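Ganglioside-induced differentiation-associated protein 2 (Homo sapiens, PDB 4UML) is of unknown molecular function but carries a macro domain, the part crystallised here, a module that in many relatives binds ADP-ribose. Local coordinates at residues A[70-75]-A[121-126]; A[165-170]-A[204-209]; A[78-83]-A[103-108]; A[177-182]-A[210-215]. All coordinates share one frame; numbering follows the deposited sequence.

Contact 1: A[70-75]-A[121-126]; sequences TAIVNT and LAARFI
Ile72 packs against two side chains of segment 121-126. Its CD1 lies 3.8 Å from Leu121 CD1. Its CG2 lies 4.0 Å from Ala123 CB. CG1 of Ile72 stands between the backbone N and the carbonyl carbon (chi1 62°), and this splits the two branches between the two partners. With an alanine here both branches are gone, and a gap would probably open between Leu121, Ala123 and Ile90 of helix 85-94, which also touches Ile72. Further along, Asn74 CB meets Ile126 CG2 at 3.7 Å. The Asn74 amide is held elsewhere, by Ser87 and His128. On the opposite face of the sheet, Ala71 CB meets Phe125 CB at 3.9 Å. Arg124 lays its CG over the centre of its neighbour Phe125's ring. The Arg124 side chain runs alongside Thr70, with NH1 3.7 Å from Thr70 CG2. Two backbone bonds position these groups. Phe125 N gives to Thr70 O at 2.9 Å, in the carbonyl plane. Ile72 N gives to Phe125 O at 3.1 Å, tilted 27° from the Phe125 carbonyl plane. Strand 71-75 also bonds to Gly166 on its other edge. This is parallel strand pairing in the central mixed sheet of the macro domain.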
loop_
_atom_site.group_PDB
_atom_site.type_symbol
_atom_site.label_atom_id
_atom_site.label_comp_id
_atom_site.label_asym_id
_atom_site.label_seq_id
_atom_site.Cartn_x
_atom_site.Cartn_y
_atom_site.Cartn_z
ATOM N N THR A 70 6.682 2.655 9.091
ATOM C CA THR A 70 6.662 4.097 9.350
ATOM C C THR A 70 5.256 4.641 9.065
ATOM O O THR A 70 4.712 5.432 9.866
ATOM C CB THR A 70 7.707 4.857 8.507
ATOM O OG1 THR A 70 8.961 4.153 8.590
ATOM C CG2 THR A 70 7.867 6.325 9.011
ATOM N N ALA A 71 4.696 4.226 7.925
ATOM C CA ALA A 71 3.329 4.509 7.541
ATOM C C ALA A 71 2.618 3.251 7.043
ATOM O O ALA A 71 3.212 2.382 6.379
ATOM C CB ALA A 71 3.288 5.572 6.454
ATOM N N ILE A 72 1.350 3.152 7.386
ATOM C CA ILE A 72 0.446 2.214 6.751
ATOM C C ILE A 72 -0.557 3.012 5.930
ATOM O O ILE A 72 -0.785 4.216 6.166
ATOM C CB ILE A 72 -0.234 1.234 7.728
ATOM C CG1 ILE A 72 -1.117 1.976 8.742
ATOM C CG2 ILE A 72 0.781 0.359 8.422
ATOM C CD1 ILE A 72 -2.343 1.191 9.048
ATOM N N VAL A 73 -1.119 2.337 4.943
ATOM C CA VAL A 73 -1.995 2.945 3.974
ATOM C C VAL A 73 -3.465 2.528 4.189
ATOM O O VAL A 73 -3.780 1.361 4.313
ATOM C CB VAL A 73 -1.568 2.561 2.562
ATOM C CG1 VAL A 73 -2.518 3.171 1.534
ATOM C CG2 VAL A 73 -0.127 2.974 2.275
ATOM N N ASN A 74 -4.321 3.530 4.274
ATOM C CA ASN A 74 -5.748 3.388 4.376
ATOM C C ASN A 74 -6.314 3.729 3.005
ATOM O O ASN A 74 -5.788 4.593 2.295
ATOM C CB ASN A 74 -6.309 4.327 5.434
ATOM C CG ASN A 74 -7.840 4.208 5.564
ATOM O OD1 ASN A 74 -8.377 3.132 5.466
ATOM N ND2 ASN A 74 -8.521 5.327 5.713
ATOM N N THR A 75 -7.298 2.952 2.586
ATOM C CA THR A 75 -7.996 3.185 1.331
ATOM C C THR A 75 -9.437 3.561 1.646
ATOM O O THR A 75 -10.072 2.922 2.510
ATOM C CB THR A 75 -7.855 2.011 0.355
ATOM O OG1 THR A 75 -8.280 2.425 -0.941
ATOM C CG2 THR A 75 -8.629 0.754 0.791
ATOM N N LEU A 121 -2.018 3.312 16.628
ATOM C CA LEU A 121 -1.470 2.276 15.780
ATOM C C LEU A 121 0.012 2.098 16.078
ATOM O O LEU A 121 0.704 3.056 16.507
ATOM C CB LEU A 121 -1.605 2.656 14.304
ATOM C CG LEU A 121 -2.971 2.731 13.659
ATOM C CD1 LEU A 121 -2.800 3.218 12.218
ATOM C CD2 LEU A 121 -3.679 1.384 13.723
ATOM N N ALA A 122 0.510 0.897 15.823
ATOM C CA ALA A 122 1.969 0.686 15.874
ATOM C C ALA A 122 2.740 1.580 14.886
ATOM O O ALA A 122 3.895 1.948 15.136
ATOM C CB ALA A 122 2.293 -0.763 15.652
ATOM N N ALA A 123 2.113 1.935 13.773
ATOM C CA ALA A 123 2.767 2.770 12.750
ATOM C C ALA A 123 2.725 4.239 13.175
ATOM O O ALA A 123 1.753 4.671 13.776
ATOM C CB ALA A 123 2.063 2.616 11.421
ATOM N N ARG A 124 3.763 4.994 12.833
ATOM C CA ARG A 124 3.851 6.436 13.095
ATOM C C ARG A 124 2.815 7.255 12.314
ATOM O O ARG A 124 2.293 8.244 12.840
ATOM C CB ARG A 124 5.275 6.954 12.784
ATOM C CG ARG A 124 5.525 8.441 13.033
ATOM C CD ARG A 124 6.918 8.884 12.537
ATOM N NE ARG A 124 8.021 8.297 13.313
ATOM C CZ ARG A 124 9.259 8.043 12.858
ATOM N NH1 ARG A 124 9.622 8.314 11.592
ATOM N NH2 ARG A 124 10.163 7.507 13.686
ATOM N N PHE A 125 2.564 6.882 11.053
ATOM C CA PHE A 125 1.638 7.617 10.195
ATOM C C PHE A 125 0.652 6.708 9.517
ATOM O O PHE A 125 0.890 5.529 9.341
ATOM C CB PHE A 125 2.376 8.355 9.062
ATOM C CG PHE A 125 3.422 9.361 9.525
ATOM C CD1 PHE A 125 3.050 10.551 10.147
ATOM C CD2 PHE A 125 4.764 9.155 9.251
ATOM C CE1 PHE A 125 4.014 11.478 10.562
ATOM C CE2 PHE A 125 5.735 10.092 9.612
ATOM C CZ PHE A 125 5.355 11.254 10.271
ATOM N N ILE A 126 -0.464 7.292 9.098
ATOM C CA ILE A 126 -1.352 6.652 8.146
ATOM C C ILE A 126 -1.275 7.531 6.914
ATOM O O ILE A 126 -1.340 8.768 7.036
ATOM C CB ILE A 126 -2.812 6.614 8.630
ATOM C CG1 ILE A 126 -2.937 5.844 9.932
ATOM C CG2 ILE A 126 -3.721 5.924 7.612
ATOM C CD1 ILE A 126 -4.186 6.161 10.704
#

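Contact 2: A[165-170]-A[204-209]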
loop_
_atom_site.group_PDB
_atom_site.type_symbol
_atom_site.label_atom_id
_atom_site.label_comp_id
_atom_site.label_asym_id
_atom_site.label_seq_id
_atom_site.Cartn_x
_atom_site.Cartn_y
_atom_site.Cartn_z
ATOM N N VAL A 165 6.901 1.335 4.391
ATOM C CA VAL A 165 5.496 1.590 4.052
ATOM C C VAL A 165 4.757 0.241 3.964
ATOM O O VAL A 165 5.222 -0.696 3.311
ATOM C CB VAL A 165 5.323 2.402 2.757
ATOM C CG1 VAL A 165 3.844 2.678 2.448
ATOM C CG2 VAL A 165 6.058 3.737 2.854
ATOM N N GLY A 166 3.677 0.134 4.725
ATOM C CA GLY A 166 2.745 -0.973 4.639
ATOM C C GLY A 166 1.574 -0.645 3.744
ATOM O O GLY A 166 0.704 0.114 4.116
ATOM N N PHE A 167 1.565 -1.196 2.549
ATOM C CA PHE A 167 0.426 -1.058 1.658
ATOM C C PHE A 167 -0.686 -2.028 1.988
ATOM O O PHE A 167 -0.441 -3.199 2.207
ATOM C CB PHE A 167 0.803 -1.305 0.195
ATOM C CG PHE A 167 1.486 -0.152 -0.461
ATOM C CD1 PHE A 167 0.747 0.886 -1.024
ATOM C CD2 PHE A 167 2.863 -0.119 -0.539
ATOM C CE1 PHE A 167 1.377 1.948 -1.635
ATOM C CE2 PHE A 167 3.488 0.934 -1.153
ATOM C CZ PHE A 167 2.756 1.972 -1.681
ATOM N N CYS A 168 -1.913 -1.518 1.990
ATOM C CA CYS A 168 -3.097 -2.355 1.844
ATOM C C CYS A 168 -3.266 -2.545 0.347
ATOM O O CYS A 168 -2.590 -1.894 -0.483
ATOM C CB CYS A 168 -4.335 -1.701 2.452
ATOM S SG CYS A 168 -4.810 -0.141 1.636
ATOM N N VAL A 169 -4.172 -3.433 -0.018
ATOM C CA VAL A 169 -4.588 -3.519 -1.399
ATOM C C VAL A 169 -5.442 -2.282 -1.629
ATOM O O VAL A 169 -6.516 -2.159 -1.030
ATOM C CB VAL A 169 -5.349 -4.843 -1.628
ATOM C CG1 VAL A 169 -5.888 -4.905 -3.055
ATOM C CG2 VAL A 169 -4.405 -6.028 -1.380
ATOM N N ILE A 170 -4.943 -1.307 -2.414
ATOM C CA ILE A 170 -5.627 -0.016 -2.492
ATOM C C ILE A 170 -7.006 -0.115 -3.187
ATOM O O ILE A 170 -7.907 0.653 -2.875
ATOM C CB ILE A 170 -4.716 1.091 -3.150
ATOM C CG1 ILE A 170 -3.573 1.419 -2.160
ATOM C CG2 ILE A 170 -5.493 2.362 -3.487
ATOM C CD1 ILE A 170 -2.512 2.369 -2.675
ATOM N N VAL A 204 9.001 -2.272 1.792
ATOM C CA VAL A 204 7.644 -2.056 1.320
ATOM C C VAL A 204 6.926 -3.371 1.545
ATOM O O VAL A 204 7.401 -4.434 1.101
ATOM C CB VAL A 204 7.592 -1.630 -0.151
ATOM C CG1 VAL A 204 6.150 -1.615 -0.657
ATOM C CG2 VAL A 204 8.214 -0.265 -0.319
ATOM N N VAL A 205 5.823 -3.309 2.292
ATOM C CA VAL A 205 5.059 -4.480 2.610
ATOM C C VAL A 205 3.737 -4.398 1.901
ATOM O O VAL A 205 2.980 -3.437 2.084
ATOM C CB VAL A 205 4.794 -4.638 4.118
ATOM C CG1 VAL A 205 3.971 -5.890 4.390
ATOM C CG2 VAL A 205 6.080 -4.676 4.889
ATOM N N PHE A 206 3.468 -5.421 1.101
ATOM C CA PHE A 206 2.148 -5.631 0.531
ATOM C C PHE A 206 1.369 -6.551 1.461
ATOM O O PHE A 206 1.607 -7.759 1.456
ATOM C CB PHE A 206 2.269 -6.238 -0.854
ATOM C CG PHE A 206 2.977 -5.360 -1.861
ATOM C CD1 PHE A 206 2.326 -4.281 -2.447
ATOM C CD2 PHE A 206 4.258 -5.662 -2.286
ATOM C CE1 PHE A 206 2.956 -3.485 -3.387
ATOM C CE2 PHE A 206 4.902 -4.871 -3.246
ATOM C CZ PHE A 206 4.257 -3.774 -3.796
ATOM N N ALA A 207 0.512 -5.955 2.293
ATOM C CA ALA A 207 -0.412 -6.667 3.163
ATOM C C ALA A 207 -1.624 -7.132 2.372
ATOM O O ALA A 207 -2.343 -6.308 1.773
ATOM C CB ALA A 207 -0.873 -5.772 4.294
ATOM N N VAL A 208 -1.860 -8.439 2.369
ATOM C CA VAL A 208 -2.940 -9.031 1.576
ATOM C C VAL A 208 -3.856 -9.910 2.430
ATOM O O VAL A 208 -3.492 -10.312 3.514
ATOM C CB VAL A 208 -2.404 -9.833 0.384
ATOM C CG1 VAL A 208 -1.648 -8.913 -0.567
ATOM C CG2 VAL A 208 -1.541 -11.019 0.798
ATOM N N SER A 209 -5.064 -10.169 1.947
ATOM C CA SER A 209 -5.933 -11.183 2.556
ATOM C C SER A 209 -5.952 -12.386 1.638
ATOM O O SER A 209 -5.281 -12.398 0.610
ATOM C CB SER A 209 -7.352 -10.655 2.752
ATOM O OG SER A 209 -7.985 -10.468 1.496
HETATM O O HOH W 1 -4.627 -5.267 2.509
#
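Phe167 and Val204 form the apolar centre of two neighbouring parallel strands, the outer members of the beta-alpha-beta unit made by strand 164-167, helix 179-197 and strand 203-208. CG1 of Val204 meets the edge of the Phe167 ring, 3.6 Å from Phe167 CD2. The same methyl lies over one face of the Phe206 ring, toward its rim. With CG1 anti to the Val204 backbone N (chi1 172°), this methyl reaches both rings. The Phe167 and Phe206 rings are near parallel, at 22°, but slid so far apart that they barely overlap. Val165 CG1 covers part of one Phe167 face. Val153 of helix 139-159 and Val190 of helix 179-197 add to this apolar layer. Toward the C-terminal ends, Val169 CG2 touches Val208 CG1 at 4.1 Å.

The backbones are joined by three bonds. Val205 N gives to Val165 O at 2.9 Å, Phe167 N to Val205 O at 2.7 Å and Ala207 N to Phe167 O at 2.9 Å. All three donors come in nearly along the C=O axis. Beyond them the chains spread, and a water bridges the gap. It accepts from Val169 N at 3.2 Å and donates to Ala207 O at 2.6 Å.

Contact 3: A[78-83]-A[103-108]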
loop_
_atom_site.group_PDB
_atom_site.type_symbol
_atom_site.label_atom_id
_atom_site.label_comp_id
_atom_site.label_asym_id
_atom_site.label_seq_id
_atom_site.Cartn_x
_atom_site.Cartn_y
_atom_site.Cartn_z
ATOM N N GLU A 78 -13.949 9.744 -1.084
ATOM C CA GLU A 78 -13.490 11.117 -1.215
ATOM C C GLU A 78 -13.760 11.902 0.068
ATOM O O GLU A 78 -13.078 12.874 0.362
ATOM C CB GLU A 78 -14.126 11.793 -2.441
ATOM C CG GLU A 78 -13.810 11.110 -3.779
ATOM C CD GLU A 78 -14.531 9.754 -4.023
ATOM O OE1 GLU A 78 -15.295 9.259 -3.140
ATOM O OE2 GLU A 78 -14.309 9.156 -5.113
ATOM N N SER A 79 -14.736 11.472 0.857
ATOM C CA SER A 79 -15.018 12.150 2.121
ATOM C C SER A 79 -14.242 11.551 3.313
ATOM O O SER A 79 -14.341 12.049 4.444
ATOM C CB SER A 79 -16.528 12.134 2.395
ATOM O OG SER A 79 -17.067 10.830 2.331
ATOM N N LEU A 80 -13.468 10.492 3.056
ATOM C CA LEU A 80 -12.717 9.789 4.104
ATOM C C LEU A 80 -13.623 9.198 5.173
ATOM O O LEU A 80 -13.314 9.255 6.363
ATOM C CB LEU A 80 -11.650 10.690 4.724
ATOM C CG LEU A 80 -10.581 11.146 3.723
ATOM C CD1 LEU A 80 -9.536 12.043 4.374
ATOM C CD2 LEU A 80 -9.920 9.951 3.061
ATOM N N THR A 81 -14.734 8.619 4.731
ATOM C CA THR A 81 -15.687 8.002 5.641
ATOM C C THR A 81 -16.039 6.606 5.205
ATOM O O THR A 81 -16.955 6.007 5.755
ATOM C CB THR A 81 -16.997 8.820 5.693
ATOM O OG1 THR A 81 -17.602 8.816 4.389
ATOM C CG2 THR A 81 -16.718 10.238 6.099
ATOM N N ASP A 82 -15.311 6.062 4.232
ATOM C CA ASP A 82 -15.688 4.780 3.646
ATOM C C ASP A 82 -15.620 3.674 4.670
ATOM O O ASP A 82 -14.671 3.606 5.454
ATOM C CB ASP A 82 -14.759 4.430 2.486
ATOM C CG ASP A 82 -15.296 3.348 1.617
ATOM O OD1 ASP A 82 -16.456 3.491 1.201
ATOM O OD2 ASP A 82 -14.577 2.376 1.286
ATOM N N LYS A 83 -16.624 2.800 4.664
ATOM C CA LYS A 83 -16.605 1.597 5.475
ATOM C C LYS A 83 -16.135 0.461 4.604
ATOM O O LYS A 83 -16.833 0.077 3.682
ATOM C CB LYS A 83 -17.997 1.296 6.060
ATOM C CG LYS A 83 -18.615 2.455 6.835
ATOM N N GLN A 103 -10.855 15.356 10.011
ATOM C CA GLN A 103 -11.686 16.483 9.600
ATOM C C GLN A 103 -10.809 17.593 9.093
ATOM O O GLN A 103 -11.134 18.201 8.078
ATOM C CB GLN A 103 -12.571 17.028 10.740
ATOM C CG GLN A 103 -13.525 16.041 11.418
ATOM C CD GLN A 103 -14.268 15.107 10.467
ATOM O OE1 GLN A 103 -13.703 14.577 9.510
ATOM N NE2 GLN A 103 -15.541 14.879 10.753
ATOM N N LYS A 104 -9.693 17.857 9.773
ATOM C CA LYS A 104 -8.774 18.879 9.302
ATOM C C LYS A 104 -8.457 18.722 7.804
ATOM O O LYS A 104 -8.301 19.722 7.102
ATOM C CB LYS A 104 -7.482 18.918 10.133
ATOM C CG LYS A 104 -7.598 19.645 11.480
ATOM C CD LYS A 104 -6.275 19.661 12.254
ATOM C CE LYS A 104 -6.488 19.708 13.766
ATOM N N LEU A 105 -8.367 17.484 7.304
ATOM C CA LEU A 105 -7.961 17.258 5.908
ATOM C C LEU A 105 -9.008 17.712 4.889
ATOM O O LEU A 105 -8.641 18.003 3.764
ATOM C CB LEU A 105 -7.634 15.772 5.655
ATOM C CG LEU A 105 -6.532 15.116 6.500
ATOM C CD1 LEU A 105 -6.433 13.655 6.102
ATOM C CD2 LEU A 105 -5.198 15.804 6.281
ATOM N N LYS A 106 -10.289 17.719 5.278
ATOM C CA LYS A 106 -11.446 18.052 4.390
ATOM C C LYS A 106 -11.468 17.225 3.076
ATOM O O LYS A 106 -11.331 17.760 1.964
ATOM C CB LYS A 106 -11.502 19.557 4.103
ATOM C CG LYS A 106 -11.778 20.429 5.344
ATOM C CD LYS A 106 -10.820 21.627 5.436
ATOM C CE LYS A 106 -10.909 22.370 6.775
ATOM N N GLY A 107 -11.642 15.917 3.235
ATOM C CA GLY A 107 -11.606 14.973 2.128
ATOM C C GLY A 107 -10.237 14.700 1.483
ATOM O O GLY A 107 -9.212 15.274 1.836
ATOM N N CYS A 108 -10.291 13.823 0.495
ATOM C CA CYS A 108 -9.162 13.410 -0.316
ATOM C C CYS A 108 -9.713 13.050 -1.699
ATOM O O CYS A 108 -10.705 12.347 -1.811
ATOM C CB CYS A 108 -8.474 12.197 0.320
ATOM S SG CYS A 108 -7.024 11.617 -0.581
#
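Leu80 turns its side chain toward Leu105 and Cys108. Its backbone has a positive phi (61°), and CG stands anti to the carbonyl carbon with chi1 -62°. From there the two methyls divide. CD1 meets Leu105 CD1 at 3.9 Å, the two leucines crossing at about a right angle. CD2 rests 3.8 Å from Cys108 CB. CD1 also lies near the carbonyl carbon of Gly107. An alanine in place of Leu80 has neither methyl, so Leu105 and Cys108 would probably lose their apolar partner and a gap would open between the loop and the helix end.

Gly107 passes close to the Glu78 carbonyl, with its CA 3.1 Å from Glu78 O. A side chain at Gly107 would run into that oxygen, and its own phi is positive (71°), so glycine suits the place twice over. The next residue makes the one hydrogen bond between the segments. Cys108 N gives to Glu78 O at 2.9 Å, fairly straight at the hydrogen but tilted from the carbonyl plane. In return, Glu78 CA makes a CA-H...O contact with Cys108 O. The Glu78 carboxylate turns elsewhere, to a salt bridge with Arg175. On the loop's outer side, Ser79 OG and Thr81 OG1 are hydrogen-bonded at 2.9 Å.

Lys106 leaves the helix with positive phi, and its N still bonds to Gln103 O. The contact thus ties the end of helix 97-105 to the loop between strand 71-75 and helix 85-94. In ligand-binding macro domains the equivalent loop borders the ADP-ribose cleft, and it probably lies in a similar place here.

Contact 4: A[177-182]-A[210-215]; sequences YPLEDA and DLEEGT
Two carboxylates flank the Leu179-Glu212 and Glu180-Thr215 contacts, but it is their carbon stems that touch. Both acids turn their oxygens to partners outside the segments: Glu212 OE1 to Ser209 OG, and Glu180 OE2 to Lys218 in a salt bridge. The third flat group, the Tyr177 ring, has Asp181 CB at its edge, in plane, and meets the ring of Tyr134, with planes at about 50°. The place is the meeting of the first turns of two macro-domain helices, 179-197 and 210-223.

Leu179 carries most of the join. Its CG is anti to the backbone N (chi1 174°), which extends the side chain across to the second helix. There CD1 touches Glu212 CG at 3.8 Å, the two side chains crossing at about a right angle. Beyond CG the Glu212 chain leads away from Leu179, and its carboxylate ends on the far side from the leucine. CD2 goes to the other side, against the Leu211 carbonyl oxygen at 3.9 Å and Thr215 OG1 at 3.8 Å. No hydrogen bond links the two segments, so the grip is by van der Waals contact alone.

Pro178 is the N-cap of helix 179-197, and Ala182 N bonds back to Pro178 O at 3.0 Å. Ser209 is the N-cap of the other helix. One turn on from Glu212, Thr215 lies against the backbone of Glu180, with CG2 4.0 Å from Glu180 CA.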
loop_
_atom_site.group_PDB
_atom_site.type_symbol
_atom_site.label_atom_id
_atom_site.label_comp_id
_atom_site.label_asym_id
_atom_site.label_seq_id
_atom_site.Cartn_x
_atom_site.Cartn_y
_atom_site.Cartn_z
ATOM N N TYR A 177 -12.404 -2.692 -8.989
ATOM C CA TYR A 177 -11.311 -2.743 -9.923
ATOM C C TYR A 177 -11.002 -4.211 -10.147
ATOM O O TYR A 177 -10.906 -4.931 -9.177
ATOM C CB TYR A 177 -10.061 -2.022 -9.364
ATOM C CG TYR A 177 -9.197 -1.460 -10.453
ATOM C CD1 TYR A 177 -8.614 -2.286 -11.392
ATOM C CD2 TYR A 177 -8.932 -0.094 -10.515
ATOM C CE1 TYR A 177 -7.823 -1.769 -12.414
ATOM C CE2 TYR A 177 -8.152 0.445 -11.531
ATOM C CZ TYR A 177 -7.601 -0.392 -12.470
ATOM O OH TYR A 177 -6.838 0.131 -13.473
ATOM N N PRO A 178 -10.861 -4.660 -11.412
ATOM C CA PRO A 178 -10.428 -6.040 -11.653
ATOM C C PRO A 178 -9.081 -6.337 -10.993
ATOM O O PRO A 178 -8.097 -5.647 -11.238
ATOM C CB PRO A 178 -10.311 -6.097 -13.171
ATOM C CG PRO A 178 -11.379 -5.170 -13.631
ATOM C CD PRO A 178 -11.326 -4.024 -12.652
ATOM N N LEU A 179 -9.049 -7.393 -10.187
ATOM C CA LEU A 179 -7.970 -7.591 -9.234
ATOM C C LEU A 179 -6.633 -7.777 -9.890
ATOM O O LEU A 179 -5.636 -7.211 -9.463
ATOM C CB LEU A 179 -8.291 -8.766 -8.320
ATOM C CG LEU A 179 -7.182 -9.187 -7.344
ATOM C CD1 LEU A 179 -6.841 -8.048 -6.386
ATOM C CD2 LEU A 179 -7.642 -10.433 -6.595
ATOM N N GLU A 180 -6.602 -8.538 -10.964
ATOM C CA GLU A 180 -5.352 -8.859 -11.570
ATOM C C GLU A 180 -4.746 -7.629 -12.257
ATOM O O GLU A 180 -3.560 -7.358 -12.093
ATOM C CB GLU A 180 -5.534 -10.005 -12.547
ATOM C CG GLU A 180 -4.235 -10.603 -13.011
ATOM C CD GLU A 180 -4.294 -12.120 -13.163
ATOM O OE1 GLU A 180 -5.214 -12.799 -12.632
ATOM O OE2 GLU A 180 -3.370 -12.635 -13.808
ATOM N N ASP A 181 -5.564 -6.897 -13.013
ATOM C CA ASP A 181 -5.148 -5.620 -13.591
ATOM C C ASP A 181 -4.619 -4.677 -12.526
ATOM O O ASP A 181 -3.589 -4.076 -12.704
ATOM C CB ASP A 181 -6.331 -4.927 -14.291
ATOM C CG ASP A 181 -6.766 -5.637 -15.544
ATOM O OD1 ASP A 181 -5.928 -6.305 -16.195
ATOM O OD2 ASP A 181 -7.953 -5.491 -15.897
ATOM N N ALA A 182 -5.341 -4.563 -11.422
ATOM C CA ALA A 182 -4.968 -3.672 -10.332
ATOM C C ALA A 182 -3.609 -4.029 -9.755
ATOM O O ALA A 182 -2.800 -3.148 -9.457
ATOM C CB ALA A 182 -5.998 -3.725 -9.221
ATOM N N ASP A 210 -6.714 -13.411 2.009
ATOM C CA ASP A 210 -6.795 -14.632 1.192
ATOM C C ASP A 210 -7.341 -14.333 -0.191
ATOM O O ASP A 210 -6.955 -14.966 -1.170
ATOM C CB ASP A 210 -7.649 -15.702 1.887
ATOM C CG ASP A 210 -6.944 -16.313 3.089
ATOM O OD1 ASP A 210 -5.854 -16.903 2.904
ATOM O OD2 ASP A 210 -7.469 -16.194 4.216
ATOM N N LEU A 211 -8.219 -13.346 -0.271
ATOM C CA LEU A 211 -8.749 -12.904 -1.543
ATOM C C LEU A 211 -7.626 -12.590 -2.559
ATOM O O LEU A 211 -7.698 -13.028 -3.715
ATOM C CB LEU A 211 -9.675 -11.700 -1.314
ATOM C CG LEU A 211 -10.385 -11.057 -2.513
ATOM C CD1 LEU A 211 -11.274 -12.038 -3.271
ATOM C CD2 LEU A 211 -11.211 -9.863 -2.049
ATOM N N GLU A 212 -6.572 -11.877 -2.130
ATOM C CA GLU A 212 -5.571 -11.344 -3.083
ATOM C C GLU A 212 -4.244 -12.067 -3.154
ATOM O O GLU A 212 -3.539 -11.933 -4.138
ATOM C CB GLU A 212 -5.281 -9.849 -2.795
ATOM C CG GLU A 212 -6.526 -8.975 -2.689
ATOM C CD GLU A 212 -6.948 -8.731 -1.260
ATOM O OE1 GLU A 212 -6.529 -9.519 -0.373
ATOM O OE2 GLU A 212 -7.677 -7.744 -1.026
ATOM N N GLU A 213 -3.883 -12.821 -2.109
ATOM C CA GLU A 213 -2.541 -13.425 -2.002
ATOM C C GLU A 213 -2.065 -14.151 -3.266
ATOM O O GLU A 213 -0.966 -13.912 -3.763
ATOM C CB GLU A 213 -2.494 -14.383 -0.785
ATOM C CG GLU A 213 -1.146 -15.045 -0.544
ATOM C CD GLU A 213 -1.104 -15.868 0.740
ATOM O OE1 GLU A 213 -2.102 -16.541 1.074
ATOM O OE2 GLU A 213 -0.067 -15.842 1.430
ATOM N N GLY A 214 -2.891 -15.051 -3.796
ATOM C CA GLY A 214 -2.513 -15.850 -4.978
ATOM C C GLY A 214 -2.139 -15.005 -6.189
ATOM O O GLY A 214 -1.173 -15.292 -6.887
ATOM N N THR A 215 -2.886 -13.934 -6.419
ATOM C CA THR A 215 -2.586 -13.018 -7.528
ATOM C C THR A 215 -1.264 -12.320 -7.317
ATOM O O THR A 215 -0.474 -12.195 -8.250
ATOM C CB THR A 215 -3.721 -12.003 -7.702
ATOM O OG1 THR A 215 -4.927 -12.704 -7.991
ATOM C CG2 THR A 215 -3.448 -10.991 -8.827
#

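In the fold
Contacts 1 and 2 lie in the same sheet, their centres 11 Å apart, because strands 71-75 and 164-167 are neighbours. Ala71 O and Gly166 N are 2.8 Å apart, and Thr75 OG1 and Ile170 O 2.6 Å, both probable hydrogen bonds. Contact 4 extends contact 2 outward, with centres 12 Å apart: Val169 CG2 packs on Glu212 OE2 at 3.7 Å. Both segments of contact 3 fall between those of contact 1 along the chain, centres 16 Å apart. Contacts 3 and 4 are farthest apart, about 25 Å between centres. In relatives, loops following strands such as 71-75 and 164-167 help form the ADP-ribose cleft, so contacts 2 and 3 probably lie near its equivalent.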